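Local atomic coordinates of 6-aminohexanoate-dimer hydrolase (PDB entry 4GB7), a protein that probably hydrolyses the amide bond of 6-aminohexanoate dimers or related compounds, as a member of the beta-lactamase clan of serine hydrolases. Residues E205-Q210 with F247-G252; V190-P195 with Q235-T240. All blocks are in the same frame, centred on the assembly; numbering follows the deposited sequence. Where two conformers were deposited one is given.

Interaction 1: E205-Q210 with F247-G252; sequences ENQDAQ and FSYNNG
The side-chain amide of Gln207 and the ring of Tyr249 meet obliquely, Gln207 OE1 lying 4.0 Å from Tyr249 CD2, while a bridging water sits in the ring plane at its edge. Tyr249 probably belongs to the active-site pattern of the beta-lactamase clan, an SxxK serine and lysine joined by a (S/Y)xN tyrosine: its OH is hydrogen-bonded to Ser140 and, weakly, to Lys143, and the ring of Trp360 packs against it. Gln207 bonds to the backbone at and just after this tyrosine through both ends of its amide. Gln207 NE2 gives a hydrogen to Tyr249 O at 2.9 Å, coming in above the carbonyl plane, and Gln207 OE1 accepts from Asn251 N at 2.8 Å, with a wide C=O...N angle of 159°. CG of Gln207 stands between the backbone N and carbonyl carbon (chi1 72°), and the extended chain beyond it carries the amide across to the loop. Asn251, its amide plane turned 65° from that of Gln207, donates through ND2 to Asp208 OD1 on the anti side of the carboxylate and weakly to Gln207 O. An amide suits this place because ND2 can donate to Asp208 while OD1 accepts from Lys143 NZ. Asn250 N-caps helix 251-265: its OD1 takes Gly252 N on a lone pair and is also bonded to Tyr194 OH. The water at the tyrosine edge donates to both Asp208 OD1, at 2.8 Å, and Asn251 OD1, at 3.0 Å.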
loop_
_atom_site.group_PDB
_atom_site.type_symbol
_atom_site.label_atom_id
_atom_site.label_comp_id
_atom_site.label_asym_id
_atom_site.label_seq_id
_atom_site.Cartn_x
_atom_site.Cartn_y
_atom_site.Cartn_z
ATOM N N GLU A 205 -1.163 -2.981 -15.692
ATOM C CA GLU A 205 -2.356 -2.200 -15.984
ATOM C C GLU A 205 -1.947 -0.807 -16.455
ATOM O O GLU A 205 -0.951 -0.278 -16.017
ATOM C CB GLU A 205 -3.241 -2.080 -14.733
ATOM C CG GLU A 205 -3.840 -3.402 -14.271
ATOM C CD GLU A 205 -4.965 -3.242 -13.263
ATOM O OE1 GLU A 205 -5.646 -4.250 -13.044
ATOM O OE2 GLU A 205 -5.191 -2.137 -12.702
ATOM N N ASN A 206 -2.723 -0.222 -17.360
ATOM C CA ASN A 206 -2.405 1.116 -17.855
ATOM C C ASN A 206 -2.347 2.174 -16.746
ATOM O O ASN A 206 -1.540 3.082 -16.793
ATOM C CB ASN A 206 -3.398 1.578 -18.919
ATOM C CG ASN A 206 -2.892 2.784 -19.666
ATOM O OD1 ASN A 206 -1.710 2.828 -20.050
ATOM N ND2 ASN A 206 -3.749 3.791 -19.848
ATOM N N GLN A 207 -3.161 2.028 -15.714
ATOM C CA GLN A 207 -3.173 3.019 -14.629
ATOM C C GLN A 207 -1.841 3.015 -13.873
ATOM O O GLN A 207 -1.423 4.019 -13.322
ATOM C CB GLN A 207 -4.307 2.733 -13.652
ATOM C CG GLN A 207 -4.078 1.505 -12.786
ATOM C CD GLN A 207 -5.109 1.376 -11.714
ATOM O OE1 GLN A 207 -5.076 2.094 -10.719
ATOM N NE2 GLN A 207 -6.023 0.459 -11.900
ATOM N N ASP A 208 -1.161 1.860 -13.854
ATOM C CA ASP A 208 0.168 1.792 -13.297
ATOM C C ASP A 208 1.240 2.324 -14.304
ATOM O O ASP A 208 2.103 3.103 -13.942
ATOM C CB ASP A 208 0.529 0.343 -12.950
ATOM C CG ASP A 208 -0.112 -0.159 -11.670
ATOM O OD1 ASP A 208 -0.329 0.604 -10.724
ATOM O OD2 ASP A 208 -0.337 -1.367 -11.582
ATOM N N ALA A 209 1.186 1.851 -15.559
ATOM C CA ALA A 209 2.103 2.270 -16.622
ATOM C C ALA A 209 2.134 3.798 -16.680
ATOM O O ALA A 209 3.196 4.403 -16.672
ATOM C CB ALA A 209 1.663 1.675 -17.969
ATOM N N GLN A 210 0.964 4.413 -16.668
ATOM C CA GLN A 210 0.885 5.880 -16.792
ATOM C C GLN A 210 1.514 6.608 -15.621
ATOM O O GLN A 210 2.194 7.632 -15.802
ATOM C CB GLN A 210 -0.531 6.374 -17.020
ATOM C CG GLN A 210 -1.118 5.944 -18.370
ATOM C CD GLN A 210 -0.207 6.231 -19.551
ATOM O OE1 GLN A 210 0.185 7.376 -19.761
ATOM N NE2 GLN A 210 0.160 5.181 -20.309
ATOM N N PHE A 247 -17.346 0.800 -7.971
ATOM C CA PHE A 247 -15.943 0.673 -7.616
ATOM C C PHE A 247 -15.092 0.562 -8.882
ATOM O O PHE A 247 -15.387 -0.254 -9.771
ATOM C CB PHE A 247 -15.736 -0.555 -6.721
ATOM C CG PHE A 247 -14.299 -0.850 -6.384
ATOM C CD1 PHE A 247 -13.685 -0.176 -5.366
ATOM C CD2 PHE A 247 -13.585 -1.834 -7.057
ATOM C CE1 PHE A 247 -12.386 -0.460 -4.997
ATOM C CE2 PHE A 247 -12.257 -2.106 -6.707
ATOM C CZ PHE A 247 -11.664 -1.427 -5.664
ATOM N N SER A 248 -14.016 1.357 -8.941
ATOM C CA SER A 248 -13.022 1.279 -10.003
ATOM C C SER A 248 -11.691 1.654 -9.393
ATOM O O SER A 248 -11.447 2.833 -9.095
ATOM C CB SER A 248 -13.359 2.240 -11.153
ATOM O OG SER A 248 -12.424 2.100 -12.203
ATOM N N TYR A 249 -10.837 0.652 -9.174
ATOM C CA TYR A 249 -9.548 0.906 -8.544
ATOM C C TYR A 249 -8.671 1.768 -9.446
ATOM O O TYR A 249 -8.436 1.418 -10.603
ATOM C CB TYR A 249 -8.875 -0.414 -8.273
ATOM C CG TYR A 249 -7.667 -0.364 -7.379
ATOM C CD1 TYR A 249 -7.788 -0.330 -5.988
ATOM C CD2 TYR A 249 -6.413 -0.435 -7.907
ATOM C CE1 TYR A 249 -6.675 -0.353 -5.164
ATOM C CE2 TYR A 249 -5.288 -0.434 -7.100
ATOM C CZ TYR A 249 -5.423 -0.403 -5.735
ATOM O OH TYR A 249 -4.287 -0.435 -4.983
ATOM N N ASN A 250 -8.190 2.903 -8.925
ATOM C CA ASN A 250 -7.356 3.779 -9.715
ATOM C C ASN A 250 -6.332 4.537 -8.851
ATOM O O ASN A 250 -6.702 5.293 -7.960
ATOM C CB ASN A 250 -8.247 4.786 -10.461
ATOM C CG ASN A 250 -7.571 5.404 -11.676
ATOM O OD1 ASN A 250 -6.493 6.010 -11.575
ATOM N ND2 ASN A 250 -8.224 5.252 -12.859
ATOM N N ASN A 251 -5.059 4.390 -9.191
ATOM C CA ASN A 251 -3.967 5.165 -8.561
ATOM C C ASN A 251 -4.259 6.658 -8.534
ATOM O O ASN A 251 -3.898 7.351 -7.595
ATOM C CB ASN A 251 -2.677 4.986 -9.337
ATOM C CG ASN A 251 -2.108 3.586 -9.244
ATOM O OD1 ASN A 251 -2.270 2.885 -8.254
ATOM N ND2 ASN A 251 -1.435 3.174 -10.308
ATOM N N GLY A 252 -4.834 7.161 -9.608
ATOM C CA GLY A 252 -5.137 8.568 -9.736
ATOM C C GLY A 252 -5.981 9.124 -8.637
ATOM O O GLY A 252 -5.852 10.339 -8.302
HETATM O O HOH W 1 -3.098 5.916 -12.383
HETATM O O HOH W 2 -2.456 -0.002 -8.968
#

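Interaction 2: V190-P195 with Q235-T240; sequences VSVEYP and QEAKET
Glu193 and Lys238 form the hydrogen-bonded pair of a short two-stranded antiparallel ribbon, with Glu193 N to Lys238 O and Lys238 N to Glu193 O both 2.9 Å long. One step along, Val192 and Glu239 make the non-hydrogen-bonded pair, and beyond it Thr240 N donates to Ser191 O at 2.9 Å. CA-H...O contacts from Val192 CA to Lys238 O and from Glu239 CA to Ser191 O fill in between these bonds. On one face of the ribbon Glu193 and Lys238 run side by side in the same direction; the lysine bends near its end, bringing NZ to 3.0 Å from Glu193 OE1 in a salt bridge whose hydrogen bond is weak. Both side chains have a second conformer, so this bridge is probably not permanent. Lys238 NZ also donates to Glu239 O. The methyl CG2 of Thr240 packs on the aliphatic part of the glutamate, 3.6 Å from Glu193 CG, a use for a residue that is half apolar. One carbon pair is tighter than usual: Val192 CG1, roughly anti to the backbone N (chi1 153°), comes within 3.4 Å of Ala237 CB and also rests over the rim of one face of the Tyr194 ring. Phe177 of helix 176-179 touches both Tyr194 and Ala237, and Pro176 meets Val192. At the ribbon's end the Pro195 ring lies against the carboxylate of Glu236, whose OE1 is bonded to His197. Apolar groups thus suit Val192, Ala237 and Tyr194 against helix 176-179, although Glu239 shares Val192's face; ions suit exposed Glu193 and Lys238, where solvent would probably soften their attraction.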
loop_
_atom_site.group_PDB
_atom_site.type_symbol
_atom_site.label_atom_id
_atom_site.label_comp_id
_atom_site.label_asym_id
_atom_site.label_seq_id
_atom_site.Cartn_x
_atom_site.Cartn_y
_atom_site.Cartn_z
ATOM N N VAL A 190 -14.274 6.438 -8.540
ATOM C CA VAL A 190 -14.032 7.336 -9.660
ATOM C C VAL A 190 -13.516 6.522 -10.840
ATOM O O VAL A 190 -12.434 5.867 -10.771
ATOM C CB VAL A 190 -13.036 8.449 -9.253
ATOM C CG1 VAL A 190 -12.905 9.449 -10.369
ATOM C CG2 VAL A 190 -13.478 9.120 -7.913
ATOM N N SER A 191 -14.310 6.542 -11.914
ATOM C CA SER A 191 -14.085 5.657 -13.072
ATOM C C SER A 191 -13.412 6.476 -14.163
ATOM O O SER A 191 -14.034 7.386 -14.771
ATOM C CB SER A 191 -15.406 5.063 -13.549
ATOM O OG SER A 191 -15.961 4.122 -12.642
ATOM N N VAL A 192 -12.164 6.154 -14.427
ATOM C CA VAL A 192 -11.332 6.941 -15.290
ATOM C C VAL A 192 -10.420 6.044 -16.115
ATOM O O VAL A 192 -9.906 5.020 -15.630
ATOM C CB VAL A 192 -10.452 7.897 -14.433
ATOM C CG1 VAL A 192 -9.158 8.274 -15.109
ATOM C CG2 VAL A 192 -11.248 9.142 -14.005
ATOM N N GLU A 193 -10.204 6.455 -17.360
ATOM C CA GLU A 193 -9.220 5.825 -18.246
ATOM C C GLU A 193 -8.229 6.915 -18.709
ATOM O O GLU A 193 -8.584 8.127 -18.767
ATOM C CB GLU A 193 -9.918 5.129 -19.449
ATOM C CG GLU A 193 -10.586 6.098 -20.444
ATOM C CD GLU A 193 -11.222 5.452 -21.695
ATOM O OE1 GLU A 193 -11.906 6.158 -22.436
ATOM O OE2 GLU A 193 -11.032 4.247 -21.915
ATOM N N TYR A 194 -7.028 6.485 -19.050
ATOM C CA TYR A 194 -5.991 7.344 -19.547
ATOM C C TYR A 194 -5.581 6.817 -20.905
ATOM O O TYR A 194 -5.740 5.601 -21.190
ATOM C CB TYR A 194 -4.737 7.295 -18.640
ATOM C CG TYR A 194 -5.000 7.506 -17.144
ATOM C CD1 TYR A 194 -5.082 8.778 -16.600
ATOM C CD2 TYR A 194 -5.161 6.449 -16.294
ATOM C CE1 TYR A 194 -5.297 8.956 -15.249
ATOM C CE2 TYR A 194 -5.368 6.615 -14.949
ATOM C CZ TYR A 194 -5.463 7.892 -14.433
ATOM O OH TYR A 194 -5.663 8.103 -13.088
ATOM N N PRO A 195 -5.000 7.691 -21.732
ATOM C CA PRO A 195 -4.338 7.193 -22.923
ATOM C C PRO A 195 -3.221 6.231 -22.570
ATOM O O PRO A 195 -2.701 6.264 -21.465
ATOM C CB PRO A 195 -3.738 8.454 -23.565
ATOM C CG PRO A 195 -4.437 9.610 -22.940
ATOM C CD PRO A 195 -4.924 9.161 -21.605
ATOM N N GLN A 235 -4.662 15.197 -15.352
ATOM C CA GLN A 235 -5.303 16.116 -16.288
ATOM C C GLN A 235 -5.724 15.384 -17.572
ATOM O O GLN A 235 -6.615 15.849 -18.298
ATOM C CB GLN A 235 -4.363 17.280 -16.652
ATOM C CG GLN A 235 -4.050 18.287 -15.564
ATOM C CD GLN A 235 -5.228 19.093 -15.108
ATOM O OE1 GLN A 235 -6.367 18.881 -15.573
ATOM N NE2 GLN A 235 -4.990 20.006 -14.149
ATOM N N GLU A 236 -5.102 14.239 -17.833
ATOM C CA GLU A 236 -5.456 13.402 -18.985
ATOM C C GLU A 236 -6.652 12.451 -18.742
ATOM O O GLU A 236 -7.086 11.757 -19.672
ATOM C CB GLU A 236 -4.247 12.530 -19.404
ATOM C CG GLU A 236 -3.100 13.296 -20.038
ATOM C CD GLU A 236 -2.171 12.409 -20.830
ATOM O OE1 GLU A 236 -2.227 11.168 -20.690
ATOM O OE2 GLU A 236 -1.367 12.961 -21.600
ATOM N N ALA A 237 -7.163 12.401 -17.502
ATOM C CA ALA A 237 -8.234 11.475 -17.122
ATOM C C ALA A 237 -9.469 11.694 -17.958
ATOM O O ALA A 237 -9.888 12.848 -18.171
ATOM C CB ALA A 237 -8.589 11.612 -15.642
ATOM N N LYS A 238 -10.028 10.583 -18.426
ATOM C CA LYS A 238 -11.293 10.584 -19.150
ATOM C C LYS A 238 -12.304 9.755 -18.356
ATOM O O LYS A 238 -12.074 8.557 -18.050
ATOM C CB LYS A 238 -11.133 10.012 -20.556
ATOM C CG LYS A 238 -12.400 10.069 -21.372
ATOM C CD LYS A 238 -12.344 9.197 -22.623
ATOM C CE LYS A 238 -13.723 8.644 -22.966
ATOM N NZ LYS A 238 -14.305 7.825 -21.861
ATOM N N GLU A 239 -13.430 10.373 -18.026
ATOM C CA GLU A 239 -14.451 9.719 -17.201
ATOM C C GLU A 239 -15.186 8.600 -17.994
ATOM O O GLU A 239 -15.603 8.801 -19.143
ATOM C CB GLU A 239 -15.457 10.771 -16.721
ATOM C CG GLU A 239 -16.500 10.216 -15.767
ATOM C CD GLU A 239 -17.482 11.250 -15.280
ATOM O OE1 GLU A 239 -17.040 12.188 -14.593
ATOM O OE2 GLU A 239 -18.704 11.092 -15.542
ATOM N N THR A 240 -15.335 7.432 -17.379
ATOM C CA THR A 240 -15.974 6.313 -18.019
ATOM C C THR A 240 -17.247 5.892 -17.300
ATOM O O THR A 240 -17.997 5.109 -17.817
ATOM C CB THR A 240 -15.017 5.119 -18.098
ATOM O OG1 THR A 240 -14.598 4.764 -16.796
ATOM C CG2 THR A 240 -13.771 5.459 -18.968
#

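From the N terminus the chain enters strand 191-193, passes through helix 206-214, returns along strand 238-241 and then begins helix 251-265. Interaction 2 closes a loop between the two strands, and interaction 1 closes another between the starts of the two helices. Because the segments alternate, these loops cross and neither nests in the other. The two contacts meet directly, through the capping Asn250 and through Asn206 ND2, which probably bonds to Pro195 O. Together they tie the outlying ribbon to the loop carrying the presumed active-site tyrosine, both directly, through Asn250, and by way of the start of helix 206-214.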